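Long-range contacts in extracellular ligand-binding receptor (Sphaerobacter thermophilus, PDB 4ZPJ), which probably binds a small molecule outside the cell and delivers it to an ABC transporter for uptake: residues T393-R398 and N409-R414; P146-N151 and F169-A174; G191-V196 and E249-F254. One frame throughout, in Å; residues are numbered along the deposited sequence.

Contact 1: residues T393-R398 and N409-R414; sequences TILLCR and NIVVDR
Val412 and Asp413 both face Leu396, so the strand through 409-414 carries one residue more than its antiparallel partner: a classic beta bulge. Leu396 O takes the amide of Val412 N at 2.7 Å, and also a weak, longer bond from Asp413 N at 3.3 Å. Leu396 N answers with a bond to Asp413 O (2.8 Å). The extra residue fits because Val412 leaves the extended conformation, with psi at -23°. Beyond the bulge, Arg398 and Ile410 exchange two backbone bonds as a regular hydrogen-bonded pair, and Cys397 CA comes within 3.0 Å of Ile410 O in a CA-H...O contact.

One face carries Leu395, Cys397, Val411 and Arg414. Val411 has CG1 anti to its own N (chi1 176°), which leaves CG2 beside that N and against Cys397 SG at 3.8 Å; the small, weakly polar thiol suits a buried place beside a branched residue. Leu395 and Arg414 run side by side, CD2 of the leucine meeting CG of the arginine at 3.7 Å. The extended methylenes of Arg414 thus serve as an apolar partner, while its NH2 bonds to Asp314 and Asn313. On the other face Leu396 CB lies 4.0 Å from Asp413 CB, the two side chains pointing the same way; the Asp413 side chain comes about 3 Å from a bound zinc ion at its nearest atom.

These strands form a beta hairpin. Strand 304-307 pairs with the other edge of strand 390-401, Thr307 touching Leu395 and Cys397, whereas helix 180-188 lies against the Leu396 face through Ala182 and Tyr185.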
loop_
_atom_site.group_PDB
_atom_site.type_symbol
_atom_site.label_atom_id
_atom_site.label_comp_id
_atom_site.label_asym_id
_atom_site.label_seq_id
_atom_site.Cartn_x
_atom_site.Cartn_y
_atom_site.Cartn_z
ATOM N N THR A 393 -5.773 -6.153 -8.681
ATOM C CA THR A 393 -7.172 -6.252 -8.337
ATOM C C THR A 393 -7.337 -5.438 -7.046
ATOM O O THR A 393 -6.626 -5.677 -6.091
ATOM C CB THR A 393 -7.588 -7.736 -8.199
ATOM O OG1 THR A 393 -7.511 -8.384 -9.486
ATOM C CG2 THR A 393 -9.019 -7.904 -7.656
ATOM N N ILE A 394 -8.208 -4.436 -7.045
ATOM C CA ILE A 394 -8.504 -3.694 -5.833
ATOM C C ILE A 394 -9.785 -4.278 -5.213
ATOM O O ILE A 394 -10.708 -4.562 -5.950
ATOM C CB ILE A 394 -8.724 -2.212 -6.128
ATOM C CG1 ILE A 394 -7.475 -1.612 -6.786
ATOM C CG2 ILE A 394 -9.133 -1.449 -4.864
ATOM C CD1 ILE A 394 -6.214 -1.706 -5.920
ATOM N N LEU A 395 -9.818 -4.431 -3.870
ATOM C CA LEU A 395 -10.925 -5.025 -3.144
ATOM C C LEU A 395 -11.717 -3.939 -2.520
ATOM O O LEU A 395 -11.162 -3.095 -1.838
ATOM C CB LEU A 395 -10.454 -6.002 -2.061
ATOM C CG LEU A 395 -9.518 -7.079 -2.668
ATOM C CD1 LEU A 395 -8.748 -7.876 -1.631
ATOM C CD2 LEU A 395 -10.137 -8.025 -3.654
ATOM N N LEU A 396 -13.011 -3.907 -2.805
ATOM C CA LEU A 396 -13.918 -3.065 -2.058
ATOM C C LEU A 396 -14.481 -3.843 -0.879
ATOM O O LEU A 396 -15.144 -4.850 -1.073
ATOM C CB LEU A 396 -15.100 -2.635 -2.890
ATOM C CG LEU A 396 -15.053 -1.343 -3.664
ATOM C CD1 LEU A 396 -16.493 -1.089 -4.006
ATOM C CD2 LEU A 396 -14.507 -0.131 -2.926
ATOM N N CYS A 397 -14.308 -3.301 0.313
ATOM C CA CYS A 397 -14.632 -3.998 1.508
ATOM C C CYS A 397 -15.549 -3.227 2.458
ATOM O O CYS A 397 -15.737 -2.006 2.352
ATOM C CB CYS A 397 -13.361 -4.291 2.233
ATOM S SG CYS A 397 -12.330 -5.480 1.382
ATOM N N ARG A 398 -16.112 -3.970 3.386
ATOM C CA ARG A 398 -16.884 -3.401 4.450
ATOM C C ARG A 398 -16.446 -4.055 5.731
ATOM O O ARG A 398 -16.228 -5.305 5.757
ATOM C CB ARG A 398 -18.355 -3.685 4.237
ATOM C CG ARG A 398 -19.201 -2.955 5.261
ATOM C CD ARG A 398 -20.681 -3.051 4.893
ATOM N NE ARG A 398 -21.109 -4.438 4.757
ATOM C CZ ARG A 398 -22.302 -4.815 4.301
ATOM N NH1 ARG A 398 -23.175 -3.889 3.950
ATOM N NH2 ARG A 398 -22.618 -6.123 4.208
ATOM N N ASN A 409 -12.496 -6.971 7.652
ATOM C CA ASN A 409 -12.834 -6.352 6.350
ATOM C C ASN A 409 -13.315 -7.382 5.339
ATOM O O ASN A 409 -12.529 -8.226 4.902
ATOM C CB ASN A 409 -11.629 -5.640 5.774
ATOM C CG ASN A 409 -11.393 -4.320 6.445
ATOM O OD1 ASN A 409 -12.181 -3.387 6.291
ATOM N ND2 ASN A 409 -10.332 -4.233 7.176
ATOM N N ILE A 410 -14.594 -7.317 4.993
ATOM C CA ILE A 410 -15.220 -8.311 4.141
ATOM C C ILE A 410 -15.331 -7.763 2.717
ATOM O O ILE A 410 -15.724 -6.588 2.502
ATOM C CB ILE A 410 -16.593 -8.725 4.709
ATOM C CG1 ILE A 410 -16.428 -9.285 6.129
ATOM C CG2 ILE A 410 -17.302 -9.732 3.788
ATOM C CD1 ILE A 410 -15.691 -10.605 6.260
ATOM N N VAL A 411 -14.969 -8.591 1.742
ATOM C CA VAL A 411 -14.968 -8.152 0.354
ATOM C C VAL A 411 -16.372 -8.120 -0.230
ATOM O O VAL A 411 -17.064 -9.129 -0.206
ATOM C CB VAL A 411 -14.089 -9.040 -0.513
ATOM C CG1 VAL A 411 -14.171 -8.625 -1.977
ATOM C CG2 VAL A 411 -12.644 -8.952 -0.041
ATOM N N VAL A 412 -16.800 -6.959 -0.735
ATOM C CA VAL A 412 -18.125 -6.861 -1.375
ATOM C C VAL A 412 -18.051 -6.820 -2.896
ATOM O O VAL A 412 -19.005 -7.237 -3.582
ATOM C CB VAL A 412 -19.021 -5.724 -0.820
ATOM C CG1 VAL A 412 -19.205 -5.844 0.688
ATOM C CG2 VAL A 412 -18.480 -4.355 -1.093
ATOM N N ASP A 413 -16.908 -6.401 -3.422
ATOM C CA ASP A 413 -16.731 -6.207 -4.823
ATOM C C ASP A 413 -15.243 -6.099 -5.163
ATOM O O ASP A 413 -14.394 -5.767 -4.290
ATOM C CB ASP A 413 -17.425 -4.939 -5.273
ATOM C CG ASP A 413 -17.920 -5.005 -6.702
ATOM O OD1 ASP A 413 -17.809 -6.047 -7.381
ATOM O OD2 ASP A 413 -18.492 -3.988 -7.130
ATOM N N ARG A 414 -14.941 -6.460 -6.409
ATOM C CA ARG A 414 -13.594 -6.488 -6.912
ATOM C C ARG A 414 -13.472 -5.642 -8.152
ATOM O O ARG A 414 -14.363 -5.668 -8.990
ATOM C CB ARG A 414 -13.281 -7.867 -7.283
ATOM C CG ARG A 414 -12.842 -8.735 -6.137
ATOM C CD ARG A 414 -12.452 -10.139 -6.637
ATOM N NE ARG A 414 -12.320 -10.879 -5.404
ATOM C CZ ARG A 414 -13.210 -11.706 -4.891
ATOM N NH1 ARG A 414 -14.327 -12.045 -5.567
ATOM N NH2 ARG A 414 -12.909 -12.279 -3.731
#

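Contact 2: residues P146-N151 and F169-A174; sequences PTIVTN and FRVSFA
Backbone bonds join Thr147 and Val149 to Phe169 and Val171 as neighbouring parallel strands. Phe169 N bonds to Thr147 O, Val149 N to Phe169 O, and Val171 N to Val149 O, all within 2.8 to 3.0 Å. The donors and acceptors switch sides in the usual parallel pattern, and the third bond carries the pairing just past the end of strand 168-170. The two strands belong to a beta-alpha-beta unit with helix 156-159.

Apolar contacts flank this backbone. On the face of Ile148 and Phe169, Ile148 CG2 meets Val171 CG1 at 3.8 Å, the two branched side chains crossing at a slant; Ile343 and Val347 of helix 336-354 touch Val171, and Ile348 touches Ile148. On the face of Val149 and Arg170, CG1 of the valine lies 3.9 Å from CD of the arginine; the bent arginine chain gives its methylenes to the valine, and its NH1 to the carbonyls of Ala152 and Leu154. The Phe169 ring turns its edge to Thr147 O, in plane, with CD1 3.7 Å away, so that weakly positive ring hydrogens face the oxygen.

Polar and ring contacts gather at the loop end. Chi1 of 55° puts Ser172 OG between its own N and carbonyl carbon, from where it donates to Asn151 O at 2.9 Å. The hydroxyl comes in 42° out of the carbonyl plane. The same oxygen lies over one face of the Phe173 ring, 4.0 Å from CZ. An alanine at Ser172 has no hydroxyl, and Asn151 O is likely to be left without this partner, the two loops being freer to part.

Chemically, then, hydrogen bonding outlasts the strands: main-chain pairing gives way to a compact hydroxyl that ties together loops no longer in sheet register.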
loop_
_atom_site.group_PDB
_atom_site.type_symbol
_atom_site.label_atom_id
_atom_site.label_comp_id
_atom_site.label_asym_id
_atom_site.label_seq_id
_atom_site.Cartn_x
_atom_site.Cartn_y
_atom_site.Cartn_z
ATOM N N PRO A 146 18.339 -2.530 -10.240
ATOM C CA PRO A 146 16.948 -2.926 -10.219
ATOM C C PRO A 146 16.388 -2.825 -8.832
ATOM O O PRO A 146 17.026 -3.244 -7.858
ATOM C CB PRO A 146 16.983 -4.393 -10.717
ATOM C CG PRO A 146 18.274 -4.474 -11.476
ATOM C CD PRO A 146 19.205 -3.650 -10.627
ATOM N N THR A 147 15.235 -2.204 -8.721
ATOM C CA THR A 147 14.707 -1.786 -7.420
ATOM C C THR A 147 13.228 -2.122 -7.361
ATOM O O THR A 147 12.502 -1.812 -8.296
ATOM C CB THR A 147 14.900 -0.279 -7.252
ATOM O OG1 THR A 147 16.294 0.036 -7.319
ATOM C CG2 THR A 147 14.339 0.150 -5.946
ATOM N N ILE A 148 12.800 -2.780 -6.292
ATOM C CA ILE A 148 11.398 -3.155 -6.112
ATOM C C ILE A 148 10.860 -2.368 -4.898
ATOM O O ILE A 148 11.198 -2.684 -3.751
ATOM C CB ILE A 148 11.211 -4.652 -5.750
ATOM C CG1 ILE A 148 12.002 -5.599 -6.627
ATOM C CG2 ILE A 148 9.762 -5.057 -5.814
ATOM C CD1 ILE A 148 11.568 -5.726 -8.005
ATOM N N VAL A 149 10.037 -1.362 -5.148
ATOM C CA VAL A 149 9.465 -0.575 -4.074
ATOM C C VAL A 149 8.256 -1.240 -3.456
ATOM O O VAL A 149 7.265 -1.520 -4.146
ATOM C CB VAL A 149 9.079 0.799 -4.568
ATOM C CG1 VAL A 149 8.415 1.594 -3.452
ATOM C CG2 VAL A 149 10.353 1.498 -5.005
ATOM N N THR A 150 8.341 -1.506 -2.146
ATOM C CA THR A 150 7.280 -2.256 -1.477
ATOM C C THR A 150 6.328 -1.366 -0.678
ATOM O O THR A 150 5.300 -1.845 -0.176
ATOM C CB THR A 150 7.880 -3.350 -0.572
ATOM O OG1 THR A 150 8.806 -2.764 0.360
ATOM C CG2 THR A 150 8.661 -4.358 -1.416
ATOM N N ASN A 151 6.632 -0.077 -0.544
ATOM C CA ASN A 151 5.700 0.780 0.196
ATOM C C ASN A 151 5.581 2.152 -0.375
ATOM O O ASN A 151 4.599 2.416 -1.008
ATOM C CB ASN A 151 6.022 0.822 1.693
ATOM C CG ASN A 151 4.925 1.484 2.493
ATOM O OD1 ASN A 151 3.771 0.965 2.584
ATOM N ND2 ASN A 151 5.206 2.666 2.954
ATOM N N PHE A 169 10.563 -0.411 -10.160
ATOM C CA PHE A 169 9.296 -1.090 -10.160
ATOM C C PHE A 169 8.622 -0.813 -8.851
ATOM O O PHE A 169 9.298 -0.700 -7.819
ATOM C CB PHE A 169 9.502 -2.616 -10.283
ATOM C CG PHE A 169 10.161 -3.055 -11.559
ATOM C CD1 PHE A 169 11.549 -2.963 -11.713
ATOM C CD2 PHE A 169 9.429 -3.587 -12.563
ATOM C CE1 PHE A 169 12.166 -3.353 -12.905
ATOM C CE2 PHE A 169 10.035 -4.037 -13.761
ATOM C CZ PHE A 169 11.404 -3.915 -13.923
ATOM N N ARG A 170 7.306 -0.763 -8.856
ATOM C CA ARG A 170 6.574 -0.603 -7.617
ATOM C C ARG A 170 5.495 -1.630 -7.488
ATOM O O ARG A 170 4.704 -1.808 -8.416
ATOM C CB ARG A 170 6.002 0.822 -7.538
ATOM C CG ARG A 170 5.204 1.064 -6.287
ATOM C CD ARG A 170 5.396 2.484 -5.779
ATOM N NE ARG A 170 4.743 3.412 -6.641
ATOM C CZ ARG A 170 4.817 4.730 -6.558
ATOM N NH1 ARG A 170 5.540 5.345 -5.607
ATOM N NH2 ARG A 170 4.125 5.464 -7.420
ATOM N N VAL A 171 5.451 -2.335 -6.349
ATOM C CA VAL A 171 4.483 -3.440 -6.198
ATOM C C VAL A 171 3.397 -3.098 -5.176
ATOM O O VAL A 171 2.493 -3.911 -4.922
ATOM C CB VAL A 171 5.136 -4.759 -5.772
ATOM C CG1 VAL A 171 6.121 -5.254 -6.811
ATOM C CG2 VAL A 171 5.822 -4.616 -4.433
ATOM N N SER A 172 3.496 -1.931 -4.543
ATOM C CA SER A 172 2.472 -1.530 -3.567
ATOM C C SER A 172 1.314 -0.707 -4.220
ATOM O O SER A 172 0.218 -1.220 -4.551
ATOM C CB SER A 172 3.164 -0.770 -2.443
ATOM O OG SER A 172 3.908 0.317 -2.958
ATOM N N PHE A 173 1.559 0.557 -4.460
ATOM C CA PHE A 173 0.516 1.399 -5.007
ATOM C C PHE A 173 1.158 2.728 -5.280
ATOM O O PHE A 173 2.207 3.033 -4.707
ATOM C CB PHE A 173 -0.654 1.604 -3.997
ATOM C CG PHE A 173 -0.198 1.880 -2.603
ATOM C CD1 PHE A 173 0.093 3.168 -2.202
ATOM C CD2 PHE A 173 -0.027 0.857 -1.694
ATOM C CE1 PHE A 173 0.554 3.451 -0.922
ATOM C CE2 PHE A 173 0.449 1.119 -0.406
ATOM C CZ PHE A 173 0.728 2.415 -0.023
ATOM N N ALA A 174 0.586 3.493 -6.206
ATOM C CA ALA A 174 0.796 4.947 -6.096
ATOM C C ALA A 174 -0.281 5.453 -5.127
ATOM O O ALA A 174 -1.417 4.948 -5.173
ATOM C CB ALA A 174 0.655 5.602 -7.455
#

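Contact 3: residues G191-V196 and E249-F254; sequences GYRRMV and EADAVF
Asp251 reaches across to three consecutive residues, Tyr192, Arg193 and Arg194. Its CB lies 3.9 Å from Tyr192 CD1, where aspartate and tyrosine pass each other head to tail with ring and carboxylate planes 28° apart. With chi1 at -50°, CG sits beside the residue's own N and the carboxylate turns to the bend at 193-194. There OD2 accepts the amides of Arg193 at 2.8 Å and of Arg194 at 2.9 Å, which arrive on its anti side from opposite faces of the carboxylate. OD1 forms a salt bridge with Arg194 NH2 at 2.9 Å; the guanidinium is turned 70° from the carboxylate, on a chain bent at chi2 and chi3 that also passes along Glu249 O. A side chain of one methylene suits amides this near. Separately, the backbone bond from Asp251 N to Arg194 O measures 2.7 Å.

The parallel pairing continues with Val196, which takes Ala252 O with its N and offers its own O to Phe254 N. Ala252 CB rests over the Tyr192 ring in a CH-pi contact, 3.8 Å from the centroid, a closeness that suits a small methyl. Met195, a selenomethionine here, bends at its last torsion and brings CE to Phe254 CB at 3.7 Å.

Two backbone N-H groups and a guanidinium thus share one carboxylate, which probably favours its charged form and ties together the approaches to strands 194-200 and 252-256, neighbours in the four-stranded parallel sheet.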
loop_
_atom_site.group_PDB
_atom_site.type_symbol
_atom_site.label_atom_id
_atom_site.label_comp_id
_atom_site.label_asym_id
_atom_site.label_seq_id
_atom_site.Cartn_x
_atom_site.Cartn_y
_atom_site.Cartn_z
ATOM N N GLY A 191 -24.915 6.028 -5.045
ATOM C CA GLY A 191 -25.759 7.145 -5.421
ATOM C C GLY A 191 -25.288 8.515 -4.986
ATOM O O GLY A 191 -26.012 9.496 -5.144
ATOM N N TYR A 192 -24.067 8.615 -4.470
ATOM C CA TYR A 192 -23.578 9.895 -3.965
ATOM C C TYR A 192 -23.192 10.802 -5.112
ATOM O O TYR A 192 -22.624 10.367 -6.111
ATOM C CB TYR A 192 -22.365 9.682 -3.021
ATOM C CG TYR A 192 -22.640 8.812 -1.819
ATOM C CD1 TYR A 192 -23.933 8.691 -1.260
ATOM C CD2 TYR A 192 -21.603 8.147 -1.201
ATOM C CE1 TYR A 192 -24.165 7.868 -0.147
ATOM C CE2 TYR A 192 -21.816 7.330 -0.110
ATOM C CZ TYR A 192 -23.083 7.188 0.416
ATOM O OH TYR A 192 -23.221 6.348 1.516
ATOM N N ARG A 193 -23.486 12.079 -4.966
ATOM C CA ARG A 193 -23.243 13.029 -6.036
ATOM C C ARG A 193 -22.313 14.137 -5.635
ATOM O O ARG A 193 -21.639 14.716 -6.498
ATOM C CB ARG A 193 -24.566 13.628 -6.564
ATOM C CG ARG A 193 -25.463 12.594 -7.227
ATOM C CD ARG A 193 -24.779 12.030 -8.473
ATOM N NE ARG A 193 -25.525 10.958 -9.131
ATOM C CZ ARG A 193 -25.322 9.637 -8.995
ATOM N NH1 ARG A 193 -24.379 9.120 -8.185
ATOM N NH2 ARG A 193 -26.086 8.809 -9.702
ATOM N N ARG A 194 -22.293 14.457 -4.349
ATOM C CA ARG A 194 -21.538 15.588 -3.837
ATOM C C ARG A 194 -20.780 15.100 -2.622
ATOM O O ARG A 194 -21.389 14.546 -1.704
ATOM C CB ARG A 194 -22.551 16.667 -3.448
ATOM C CG ARG A 194 -22.971 17.609 -4.580
ATOM C CD ARG A 194 -24.470 18.000 -4.623
ATOM N NE ARG A 194 -25.128 18.463 -3.377
ATOM C CZ ARG A 194 -25.957 17.739 -2.584
ATOM N NH1 ARG A 194 -26.471 18.308 -1.497
ATOM N NH2 ARG A 194 -26.273 16.448 -2.831
HETATM N N MSE A 195 -19.468 15.257 -2.572
HETATM C CA MSE A 195 -18.721 14.738 -1.411
HETATM C C MSE A 195 -17.776 15.743 -0.833
HETATM O O MSE A 195 -17.382 16.671 -1.529
HETATM C CB MSE A 195 -17.969 13.456 -1.761
HETATM C CG MSE A 195 -18.949 12.302 -1.975
HETATM SE SE MSE A 195 -18.122 10.548 -2.146
HETATM C CE MSE A 195 -17.014 10.552 -0.492
ATOM N N VAL A 196 -17.478 15.561 0.462
ATOM C CA VAL A 196 -16.434 16.255 1.205
ATOM C C VAL A 196 -15.248 15.334 1.379
ATOM O O VAL A 196 -15.406 14.115 1.632
ATOM C CB VAL A 196 -16.898 16.656 2.613
ATOM C CG1 VAL A 196 -15.783 17.301 3.425
ATOM C CG2 VAL A 196 -18.036 17.644 2.512
ATOM N N GLU A 249 -24.236 20.571 2.233
ATOM C CA GLU A 249 -24.443 20.480 0.796
ATOM C C GLU A 249 -23.769 19.244 0.181
ATOM O O GLU A 249 -23.243 19.314 -0.927
ATOM C CB GLU A 249 -23.959 21.778 0.135
ATOM C CG GLU A 249 -24.783 23.018 0.530
ATOM C CD GLU A 249 -26.267 22.943 0.132
ATOM O OE1 GLU A 249 -27.033 22.189 0.776
ATOM O OE2 GLU A 249 -26.688 23.656 -0.812
ATOM N N ALA A 250 -23.789 18.108 0.876
ATOM C CA ALA A 250 -23.048 16.935 0.413
ATOM C C ALA A 250 -23.747 15.668 0.825
ATOM O O ALA A 250 -24.558 15.677 1.737
ATOM C CB ALA A 250 -21.639 16.933 0.969
ATOM N N ASP A 251 -23.412 14.575 0.156
ATOM C CA ASP A 251 -23.989 13.293 0.474
ATOM C C ASP A 251 -23.085 12.392 1.360
ATOM O O ASP A 251 -23.612 11.487 1.993
ATOM C CB ASP A 251 -24.349 12.575 -0.824
ATOM C CG ASP A 251 -25.156 13.465 -1.751
ATOM O OD1 ASP A 251 -26.194 13.998 -1.245
ATOM O OD2 ASP A 251 -24.730 13.642 -2.956
ATOM N N ALA A 252 -21.774 12.641 1.405
ATOM C CA ALA A 252 -20.812 11.698 2.045
ATOM C C ALA A 252 -19.445 12.311 2.211
ATOM O O ALA A 252 -19.169 13.323 1.610
ATOM C CB ALA A 252 -20.663 10.381 1.256
ATOM N N VAL A 253 -18.592 11.651 2.983
ATOM C CA VAL A 253 -17.249 12.117 3.240
ATOM C C VAL A 253 -16.270 11.022 2.912
ATOM O O VAL A 253 -16.551 9.917 3.222
ATOM C CB VAL A 253 -17.072 12.385 4.758
ATOM C CG1 VAL A 253 -15.667 12.885 5.064
ATOM C CG2 VAL A 253 -18.097 13.386 5.193
ATOM N N PHE A 254 -15.138 11.336 2.308
ATOM C CA PHE A 254 -14.016 10.413 2.209
ATOM C C PHE A 254 -12.903 10.929 3.122
ATOM O O PHE A 254 -12.604 12.112 3.072
ATOM C CB PHE A 254 -13.498 10.321 0.779
ATOM C CG PHE A 254 -12.129 9.657 0.661
ATOM C CD1 PHE A 254 -11.991 8.268 0.658
ATOM C CD2 PHE A 254 -10.999 10.403 0.548
ATOM C CE1 PHE A 254 -10.732 7.658 0.580
ATOM C CE2 PHE A 254 -9.740 9.815 0.463
ATOM C CZ PHE A 254 -9.602 8.459 0.477
#

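How the contacts relate
Contacts 2 and 3 lie in the mixed six-stranded and the parallel four-stranded sheet, consistent with the cores of the two lobes of a periplasmic binding protein, with centres 32 Å apart. A few residues after contact 2 the chain enters helix 180-188, which leads into contact 3. Contact 1, in the antiparallel sheet, rests on that same helix; its centre is 22 Å from that of contact 2 and 21 Å from that of contact 3. None of the three touches another, the nearest atoms being about 7 Å apart between contacts 1 and 2. Glu188, a zinc-binding residue, lies near two of them: its side chain is about 8 Å from that of Asp413 and about 6 Å from that of Arg193.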